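Local coordinates for protein succinate-semialdehyde dehydrogenase (PDB 3VZ3) that probably oxidises succinic semialdehyde to succinate with NADP as cofactor, as an aldehyde dehydrogenase, at residues A[84-89]-A[134-139]; A[203-208]-A[226-231]. The protein carries 1 engineered substitution. All coordinates share one frame; numbering follows the deposited sequence.

Interaction 1: A[84-89]-A[134-139]; sequences IAEAEK and NFPFWQ. With SSN (4-oxobutanoic acid), chain C; NAP (NADP nicotinamide-adenine-dinucleotide phosphate), chain D.
The succinic semialdehyde pocket takes one wall from residues 134-139, and E86 and K89 of helix 80-104 back that wall by meeting W138 and the turn before it. K89 lies across one face of the indole: its CG stands 3.9 Å from the centroid of the W138 six-membered ring, 22° off the normal, a CH-pi contact, and its CE reaches W138 CZ2 at 3.7 Å. With K89 CG anti to the backbone N (chi1 -161°) and the rest of the chain extended, the methylenes run over the indole until NZ bonds to the carbonyl of S422. The ring edge serves the ligand: W138 NE1 donates in the plane of the indole to the carboxylate oxygen O2 of SSN, at 2.9 Å and 162°. At the aldehyde end N134 ND2 donates to O4 of SSN at 3.0 Å. The F135 ring has the carboxylate oxygen O1 over one face, and its CE1 comes to 3.3 Å from SSN C4. E86, also extended, reaches the turn 135-138. As modelled, its OE1 accepts the amides of F137 and W138, though the place of this atom is doubtful; OE2 forms a salt bridge with K78. The aliphatic part of E86 adds packing, CG lying 3.6 Å from W138 CB. Beyond the pocket, F137 is enclosed by helices 65-76 and 163-176, with M72, C165, A168 and I172 against it, while W138, on helix 138-149, rests on S90 and V93 of helix 80-104.

Interaction 2: A[203-208]-A[226-231]; sequences KAATLT and KPTLLE. With NAP (NADP nicotinamide-adenine-dinucleotide phosphate), chain D.
E231 and T208 end a pair of parallel strands side by side, both beside the nicotinamide of NADP. From E231, CB packs 3.6 Å from T208 OG1 and 3.3 Å from NAP N7N; CG turns past the same hydroxyl; CD stays alongside the carboxamide, and the bend at chi2 (-90°) leaves OE1 3.4 Å from NAP O7N, a close approach of two oxygens, not a hydrogen bond. With an alanine in place of E231, CB would still meet the carboxamide, but the flank given by CG and the carboxylate would probably be lost, leaving a gap beside O7N and T208 OG1. T208 points its methyl to the ring, CG2 lying 3.4 Å from NAP C3N. Behind this tip the backbones pair in register: L207 N to L229 O at 3.0 Å and E231 N to L207 O at 2.9 Å (172°), with longer bonds at A205. This is the beta-alpha-beta crossover of strand 202-208, helix 211-223 and strand 228-231. The helix packs on L207, T228 and L230, helix 138-149 lies on the face of T206, T208 and E231, strand 116-130 bonds to the far edge of 202-208, and I225 of the second subunit touches L230.

In the fold
Interaction 1 closes before interaction 2 opens along the chain, and their centres lie about 20 Å apart. Helix 138-149 joins them: W138 and Q139 on it belong to interaction 1, while its F143, Q139 and R142 pack on the strands of interaction 2, Q139 against T208, though the placing of its amide is doubtful. Strand 116-130, which leads toward residues 134-139, is also the sheet neighbour of strand 202-208. Both contacts touch NADP: N134 and Q139 of interaction 1 reach the nicotinamide, with helix 80-104 packed behind 134-139, and the C-terminal ends of the two parallel strands flank it. The two line adjoining parts of the pocket for SSN and nicotinamide, consistent with hydride transfer to NADP.

Interaction 1: A[84-89]-A[134-139]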
loop_
_atom_site.group_PDB
_atom_site.type_symbol
_atom_site.label_atom_id
_atom_site.label_comp_id
_atom_site.label_asym_id
_atom_site.label_seq_id
_atom_site.Cartn_x
_atom_site.Cartn_y
_atom_site.Cartn_z
ATOM N N ILE A 84 -27.115 8.161 16.139
ATOM C CA ILE A 84 -27.236 7.031 17.083
ATOM C C ILE A 84 -26.733 5.743 16.412
ATOM O O ILE A 84 -25.936 5.006 17.004
ATOM C CB ILE A 84 -28.689 6.865 17.624
ATOM C CG1 ILE A 84 -28.976 7.962 18.651
ATOM C CG2 ILE A 84 -28.856 5.502 18.311
ATOM C CD1 ILE A 84 -30.466 8.141 19.033
ATOM N N ALA A 85 -27.185 5.496 15.180
ATOM C CA ALA A 85 -26.739 4.343 14.394
ATOM C C ALA A 85 -25.224 4.361 14.204
ATOM O O ALA A 85 -24.575 3.314 14.237
ATOM C CB ALA A 85 -27.455 4.299 13.011
ATOM N N GLU A 86 -24.669 5.552 13.994
ATOM C CA GLU A 86 -23.227 5.683 13.799
ATOM C C GLU A 86 -22.458 5.301 15.067
ATOM O O GLU A 86 -21.419 4.628 14.998
ATOM C CB GLU A 86 -22.858 7.100 13.381
ATOM C CG GLU A 86 -21.369 7.216 13.045
ATOM C CD GLU A 86 -20.939 8.537 12.464
ATOM O OE1 GLU A 86 -19.705 8.787 12.471
ATOM O OE2 GLU A 86 -21.805 9.314 11.997
ATOM N N ALA A 87 -22.964 5.766 16.207
ATOM C CA ALA A 87 -22.365 5.425 17.499
ATOM C C ALA A 87 -22.416 3.903 17.741
ATOM O O ALA A 87 -21.422 3.292 18.174
ATOM C CB ALA A 87 -23.057 6.200 18.625
ATOM N N GLU A 88 -23.548 3.280 17.408
ATOM C CA GLU A 88 -23.669 1.822 17.501
ATOM C C GLU A 88 -22.670 1.092 16.592
ATOM O O GLU A 88 -22.071 0.082 16.993
ATOM C CB GLU A 88 -25.098 1.370 17.162
ATOM C CG GLU A 88 -26.136 1.827 18.171
ATOM C CD GLU A 88 -27.592 1.620 17.703
ATOM O OE1 GLU A 88 -27.845 1.343 16.501
ATOM O OE2 GLU A 88 -28.497 1.749 18.550
ATOM N N LYS A 89 -22.493 1.594 15.366
ATOM C CA LYS A 89 -21.618 0.922 14.408
ATOM C C LYS A 89 -20.163 1.029 14.866
ATOM O O LYS A 89 -19.349 0.107 14.671
ATOM C CB LYS A 89 -21.805 1.524 13.012
ATOM C CG LYS A 89 -21.313 0.618 11.892
ATOM C CD LYS A 89 -21.774 1.147 10.543
ATOM C CE LYS A 89 -21.235 0.296 9.405
ATOM N NZ LYS A 89 -21.718 0.844 8.115
ATOM N N ASN A 134 -18.063 13.710 7.708
ATOM C CA ASN A 134 -19.368 13.118 7.354
ATOM C C ASN A 134 -19.824 11.938 8.215
ATOM O O ASN A 134 -21.022 11.780 8.463
ATOM C CB ASN A 134 -19.487 12.819 5.851
ATOM C CG ASN A 134 -18.628 11.650 5.402
ATOM O OD1 ASN A 134 -17.533 11.423 5.917
ATOM N ND2 ASN A 134 -19.116 10.912 4.401
ATOM N N PHE A 135 -18.857 11.141 8.679
ATOM C CA PHE A 135 -19.091 10.090 9.673
ATOM C C PHE A 135 -18.018 10.275 10.734
ATOM O O PHE A 135 -17.039 9.523 10.776
ATOM C CB PHE A 135 -19.043 8.687 9.041
ATOM C CG PHE A 135 -20.218 8.402 8.156
ATOM C CD1 PHE A 135 -20.185 8.741 6.809
ATOM C CD2 PHE A 135 -21.370 7.830 8.685
ATOM C CE1 PHE A 135 -21.298 8.490 5.995
ATOM C CE2 PHE A 135 -22.480 7.573 7.883
ATOM C CZ PHE A 135 -22.444 7.914 6.540
ATOM N N PRO A 136 -18.197 11.297 11.584
ATOM C CA PRO A 136 -17.095 11.749 12.445
ATOM C C PRO A 136 -16.702 10.791 13.551
ATOM O O PRO A 136 -15.625 10.963 14.131
ATOM C CB PRO A 136 -17.623 13.055 13.044
ATOM C CG PRO A 136 -19.104 12.911 13.041
ATOM C CD PRO A 136 -19.422 12.090 11.803
ATOM N N PHE A 137 -17.556 9.819 13.862
ATOM C CA PHE A 137 -17.200 8.783 14.833
ATOM C C PHE A 137 -16.781 7.509 14.100
ATOM O O PHE A 137 -15.699 6.984 14.334
ATOM C CB PHE A 137 -18.376 8.483 15.789
ATOM C CG PHE A 137 -18.380 9.304 17.051
ATOM C CD1 PHE A 137 -18.450 10.703 17.005
ATOM C CD2 PHE A 137 -18.399 8.668 18.304
ATOM C CE1 PHE A 137 -18.479 11.464 18.191
ATOM C CE2 PHE A 137 -18.433 9.416 19.503
ATOM C CZ PHE A 137 -18.471 10.820 19.447
ATOM N N TRP A 138 -17.639 7.039 13.196
ATOM C CA TRP A 138 -17.423 5.780 12.510
ATOM C C TRP A 138 -16.094 5.744 11.755
ATOM O O TRP A 138 -15.374 4.768 11.867
ATOM C CB TRP A 138 -18.612 5.449 11.602
ATOM C CG TRP A 138 -18.355 4.421 10.580
ATOM C CD1 TRP A 138 -18.342 4.612 9.229
ATOM C CD2 TRP A 138 -18.088 3.021 10.792
ATOM N NE1 TRP A 138 -18.088 3.433 8.586
ATOM C CE2 TRP A 138 -17.920 2.438 9.517
ATOM C CE3 TRP A 138 -17.972 2.210 11.929
ATOM C CZ2 TRP A 138 -17.652 1.071 9.339
ATOM C CZ3 TRP A 138 -17.699 0.849 11.760
ATOM C CH2 TRP A 138 -17.542 0.294 10.473
ATOM N N GLN A 139 -15.760 6.792 10.993
ATOM C CA GLN A 139 -14.501 6.766 10.232
ATOM C C GLN A 139 -13.304 6.645 11.170
ATOM O O GLN A 139 -12.291 6.002 10.838
ATOM C CB GLN A 139 -14.317 8.038 9.413
ATOM C CG GLN A 139 -15.457 8.394 8.529
ATOM C CD GLN A 139 -15.569 7.559 7.297
ATOM O OE1 GLN A 139 -15.062 6.430 7.209
ATOM N NE2 GLN A 139 -16.249 8.115 6.306
HETATM C C1 SSN C . -19.314 3.974 5.184
HETATM O O1 SSN C . -20.534 4.034 5.499
HETATM C C2 SSN C . -18.747 4.888 4.127
HETATM O O2 SSN C . -18.517 3.188 5.709
HETATM C C3 SSN C . -18.910 6.309 4.635
HETATM C C4 SSN C . -19.609 7.118 3.566
HETATM O O4 SSN C . -19.145 8.191 3.223
HETATM P PA NAP D . -11.823 16.789 2.727
HETATM O O1A NAP D . -11.892 18.244 2.427
HETATM O O2A NAP D . -10.882 16.022 1.879
HETATM O O5B NAP D . -11.468 16.622 4.297
HETATM C C5B NAP D . -11.093 15.374 4.850
HETATM C C4B NAP D . -9.942 15.629 5.824
HETATM O O4B NAP D . -8.784 16.043 5.106
HETATM C C3B NAP D . -10.226 16.747 6.818
HETATM O O3B NAP D . -9.615 16.369 8.033
HETATM C C2B NAP D . -9.538 17.962 6.207
HETATM O O2B NAP D . -9.125 18.917 7.154
HETATM C C1B NAP D . -8.326 17.299 5.585
HETATM N N9A NAP D . -7.680 18.004 4.460
HETATM C C8A NAP D . -8.231 18.801 3.480
HETATM N N7A NAP D . -7.223 19.195 2.646
HETATM C C5A NAP D . -6.058 18.652 3.083
HETATM C C6A NAP D . -4.742 18.711 2.625
HETATM N N6A NAP D . -4.433 19.418 1.537
HETATM N N1A NAP D . -3.751 18.027 3.309
HETATM C C2A NAP D . -4.052 17.282 4.441
HETATM N N3A NAP D . -5.360 17.228 4.892
HETATM C C4A NAP D . -6.338 17.900 4.220
HETATM O O3 NAP D . -13.254 16.064 2.602
HETATM P PN NAP D . -14.752 16.638 2.482
HETATM O O1N NAP D . -14.877 17.838 3.338
HETATM O O2N NAP D . -15.088 16.750 1.035
HETATM O O5D NAP D . -15.512 15.371 3.134
HETATM C C5D NAP D . -16.287 14.511 2.319
HETATM C C4D NAP D . -15.441 13.570 1.469
HETATM O O4D NAP D . -15.111 12.427 2.218
HETATM C C3D NAP D . -16.195 13.041 0.253
HETATM O O3D NAP D . -15.923 13.783 -0.914
HETATM C C2D NAP D . -15.671 11.642 0.075
HETATM O O2D NAP D . -14.703 11.745 -0.937
HETATM C C1D NAP D . -14.924 11.319 1.353
HETATM N N1N NAP D . -15.280 10.062 2.049
HETATM C C2N NAP D . -14.790 8.836 1.648
HETATM C C3N NAP D . -15.146 7.680 2.354
HETATM C C7N NAP D . -14.606 6.308 2.043
HETATM O O7N NAP D . -14.643 5.330 3.068
HETATM N N7N NAP D . -14.116 6.023 0.835
HETATM C C4N NAP D . -15.966 7.792 3.467
HETATM C C5N NAP D . -16.425 9.038 3.880
HETATM C C6N NAP D . -16.069 10.171 3.164
HETATM P P2B NAP D . -9.853 20.359 7.303
HETATM O O1X NAP D . -9.080 21.122 8.351
HETATM O O2X NAP D . -11.287 20.150 7.712
HETATM O O3X NAP D . -9.803 21.034 5.938
#

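Interaction 2: A[203-208]-A[226-231]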
loop_
_atom_site.group_PDB
_atom_site.type_symbol
_atom_site.label_atom_id
_atom_site.label_comp_id
_atom_site.label_asym_id
_atom_site.label_seq_id
_atom_site.Cartn_x
_atom_site.Cartn_y
_atom_site.Cartn_z
ATOM N N LYS A 203 5.139 6.728 11.086
ATOM C CA LYS A 203 5.603 5.633 10.228
ATOM C C LYS A 203 4.689 5.348 9.038
ATOM O O LYS A 203 5.125 4.727 8.067
ATOM C CB LYS A 203 5.795 4.350 11.067
ATOM C CG LYS A 203 6.777 4.556 12.235
ATOM C CD LYS A 203 8.150 5.056 11.756
ATOM C CE LYS A 203 9.170 4.988 12.899
ATOM N NZ LYS A 203 10.460 5.674 12.587
ATOM N N ALA A 204 3.443 5.811 9.124
ATOM C CA ALA A 204 2.427 5.526 8.106
ATOM C C ALA A 204 1.271 6.477 8.273
ATOM O O ALA A 204 1.150 7.146 9.295
ATOM C CB ALA A 204 1.941 4.085 8.218
ATOM N N ALA A 205 0.408 6.527 7.266
ATOM C CA ALA A 205 -0.726 7.446 7.316
ATOM C C ALA A 205 -1.924 6.904 6.557
ATOM O O ALA A 205 -1.791 6.228 5.537
ATOM C CB ALA A 205 -0.319 8.792 6.754
ATOM N N THR A 206 -3.106 7.237 7.060
ATOM C CA THR A 206 -4.358 6.881 6.397
ATOM C C THR A 206 -5.198 8.140 6.249
ATOM O O THR A 206 -5.175 8.995 7.129
ATOM C CB THR A 206 -5.093 5.750 7.172
ATOM O OG1 THR A 206 -6.171 5.236 6.386
ATOM C CG2 THR A 206 -5.612 6.188 8.564
ATOM N N LEU A 207 -5.928 8.257 5.140
ATOM C CA LEU A 207 -6.822 9.393 4.982
ATOM C C LEU A 207 -8.142 8.937 4.381
ATOM O O LEU A 207 -8.166 8.207 3.388
ATOM C CB LEU A 207 -6.197 10.504 4.114
ATOM C CG LEU A 207 -7.001 11.809 3.895
ATOM C CD1 LEU A 207 -6.087 13.016 3.780
ATOM C CD2 LEU A 207 -7.943 11.747 2.668
ATOM N N THR A 208 -9.227 9.387 4.999
ATOM C CA THR A 208 -10.561 9.270 4.422
ATOM C C THR A 208 -11.053 10.687 4.143
ATOM O O THR A 208 -10.976 11.555 5.018
ATOM C CB THR A 208 -11.513 8.549 5.375
ATOM O OG1 THR A 208 -11.007 7.230 5.608
ATOM C CG2 THR A 208 -12.869 8.410 4.734
ATOM N N LYS A 226 6.775 6.187 3.203
ATOM C CA LYS A 226 5.823 5.747 4.209
ATOM C C LYS A 226 4.571 5.218 3.527
ATOM O O LYS A 226 4.063 5.851 2.593
ATOM C CB LYS A 226 5.492 6.894 5.173
ATOM C CG LYS A 226 6.694 7.262 6.026
ATOM C CD LYS A 226 6.477 8.531 6.822
ATOM C CE LYS A 226 7.753 8.902 7.555
ATOM N NZ LYS A 226 7.613 10.072 8.452
ATOM N N PRO A 227 4.077 4.054 3.988
ATOM C CA PRO A 227 2.881 3.461 3.370
ATOM C C PRO A 227 1.610 4.220 3.736
ATOM O O PRO A 227 1.534 4.841 4.800
ATOM C CB PRO A 227 2.861 2.049 3.945
ATOM C CG PRO A 227 3.525 2.185 5.299
ATOM C CD PRO A 227 4.610 3.211 5.079
ATOM N N THR A 228 0.636 4.178 2.831
ATOM C CA THR A 228 -0.634 4.887 2.999
ATOM C C THR A 228 -1.828 4.006 2.632
ATOM O O THR A 228 -1.683 2.951 2.001
ATOM C CB THR A 228 -0.729 6.169 2.122
ATOM O OG1 THR A 228 -0.375 5.858 0.768
ATOM C CG2 THR A 228 0.182 7.267 2.655
ATOM N N LEU A 229 -3.002 4.457 3.058
ATOM C CA LEU A 229 -4.275 3.892 2.650
ATOM C C LEU A 229 -5.174 5.094 2.408
ATOM O O LEU A 229 -5.211 6.013 3.226
ATOM C CB LEU A 229 -4.880 3.003 3.742
ATOM C CG LEU A 229 -6.218 2.296 3.438
ATOM C CD1 LEU A 229 -6.325 0.997 4.215
ATOM C CD2 LEU A 229 -7.405 3.193 3.773
ATOM N N LEU A 230 -5.905 5.070 1.303
ATOM C CA LEU A 230 -6.775 6.191 0.979
ATOM C C LEU A 230 -8.178 5.699 0.695
ATOM O O LEU A 230 -8.376 4.824 -0.150
ATOM C CB LEU A 230 -6.268 6.930 -0.253
ATOM C CG LEU A 230 -4.905 7.606 -0.202
ATOM C CD1 LEU A 230 -4.602 8.223 -1.539
ATOM C CD2 LEU A 230 -4.888 8.668 0.900
ATOM N N GLU A 231 -9.143 6.317 1.364
ATOM C CA GLU A 231 -10.559 6.034 1.141
ATOM C C GLU A 231 -11.179 7.358 0.692
ATOM O O GLU A 231 -11.394 8.251 1.512
ATOM C CB GLU A 231 -11.213 5.558 2.438
ATOM C CG GLU A 231 -10.664 4.226 3.028
ATOM C CD GLU A 231 -11.378 2.962 2.541
ATOM O OE1 GLU A 231 -12.403 3.045 1.811
ATOM O OE2 GLU A 231 -10.896 1.864 2.906
HETATM P PA NAP D . -11.823 16.789 2.727
HETATM O O1A NAP D . -11.892 18.244 2.427
HETATM O O2A NAP D . -10.882 16.022 1.879
HETATM O O5B NAP D . -11.468 16.622 4.297
HETATM C C5B NAP D . -11.093 15.374 4.850
HETATM C C4B NAP D . -9.942 15.629 5.824
HETATM O O4B NAP D . -8.784 16.043 5.106
HETATM C C3B NAP D . -10.226 16.747 6.818
HETATM O O3B NAP D . -9.615 16.369 8.033
HETATM C C2B NAP D . -9.538 17.962 6.207
HETATM O O2B NAP D . -9.125 18.917 7.154
HETATM C C1B NAP D . -8.326 17.299 5.585
HETATM N N9A NAP D . -7.680 18.004 4.460
HETATM C C8A NAP D . -8.231 18.801 3.480
HETATM N N7A NAP D . -7.223 19.195 2.646
HETATM C C5A NAP D . -6.058 18.652 3.083
HETATM C C6A NAP D . -4.742 18.711 2.625
HETATM N N6A NAP D . -4.433 19.418 1.537
HETATM N N1A NAP D . -3.751 18.027 3.309
HETATM C C2A NAP D . -4.052 17.282 4.441
HETATM N N3A NAP D . -5.360 17.228 4.892
HETATM C C4A NAP D . -6.338 17.900 4.220
HETATM O O3 NAP D . -13.254 16.064 2.602
HETATM P PN NAP D . -14.752 16.638 2.482
HETATM O O1N NAP D . -14.877 17.838 3.338
HETATM O O2N NAP D . -15.088 16.750 1.035
HETATM O O5D NAP D . -15.512 15.371 3.134
HETATM C C5D NAP D . -16.287 14.511 2.319
HETATM C C4D NAP D . -15.441 13.570 1.469
HETATM O O4D NAP D . -15.111 12.427 2.218
HETATM C C3D NAP D . -16.195 13.041 0.253
HETATM O O3D NAP D . -15.923 13.783 -0.914
HETATM C C2D NAP D . -15.671 11.642 0.075
HETATM O O2D NAP D . -14.703 11.745 -0.937
HETATM C C1D NAP D . -14.924 11.319 1.353
HETATM N N1N NAP D . -15.280 10.062 2.049
HETATM C C2N NAP D . -14.790 8.836 1.648
HETATM C C3N NAP D . -15.146 7.680 2.354
HETATM C C7N NAP D . -14.606 6.308 2.043
HETATM O O7N NAP D . -14.643 5.330 3.068
HETATM N N7N NAP D . -14.116 6.023 0.835
HETATM C C4N NAP D . -15.966 7.792 3.467
HETATM C C5N NAP D . -16.425 9.038 3.880
HETATM C C6N NAP D . -16.069 10.171 3.164
HETATM P P2B NAP D . -9.853 20.359 7.303
HETATM O O1X NAP D . -9.080 21.122 8.351
HETATM O O2X NAP D . -11.287 20.150 7.712
HETATM O O3X NAP D . -9.803 21.034 5.938
#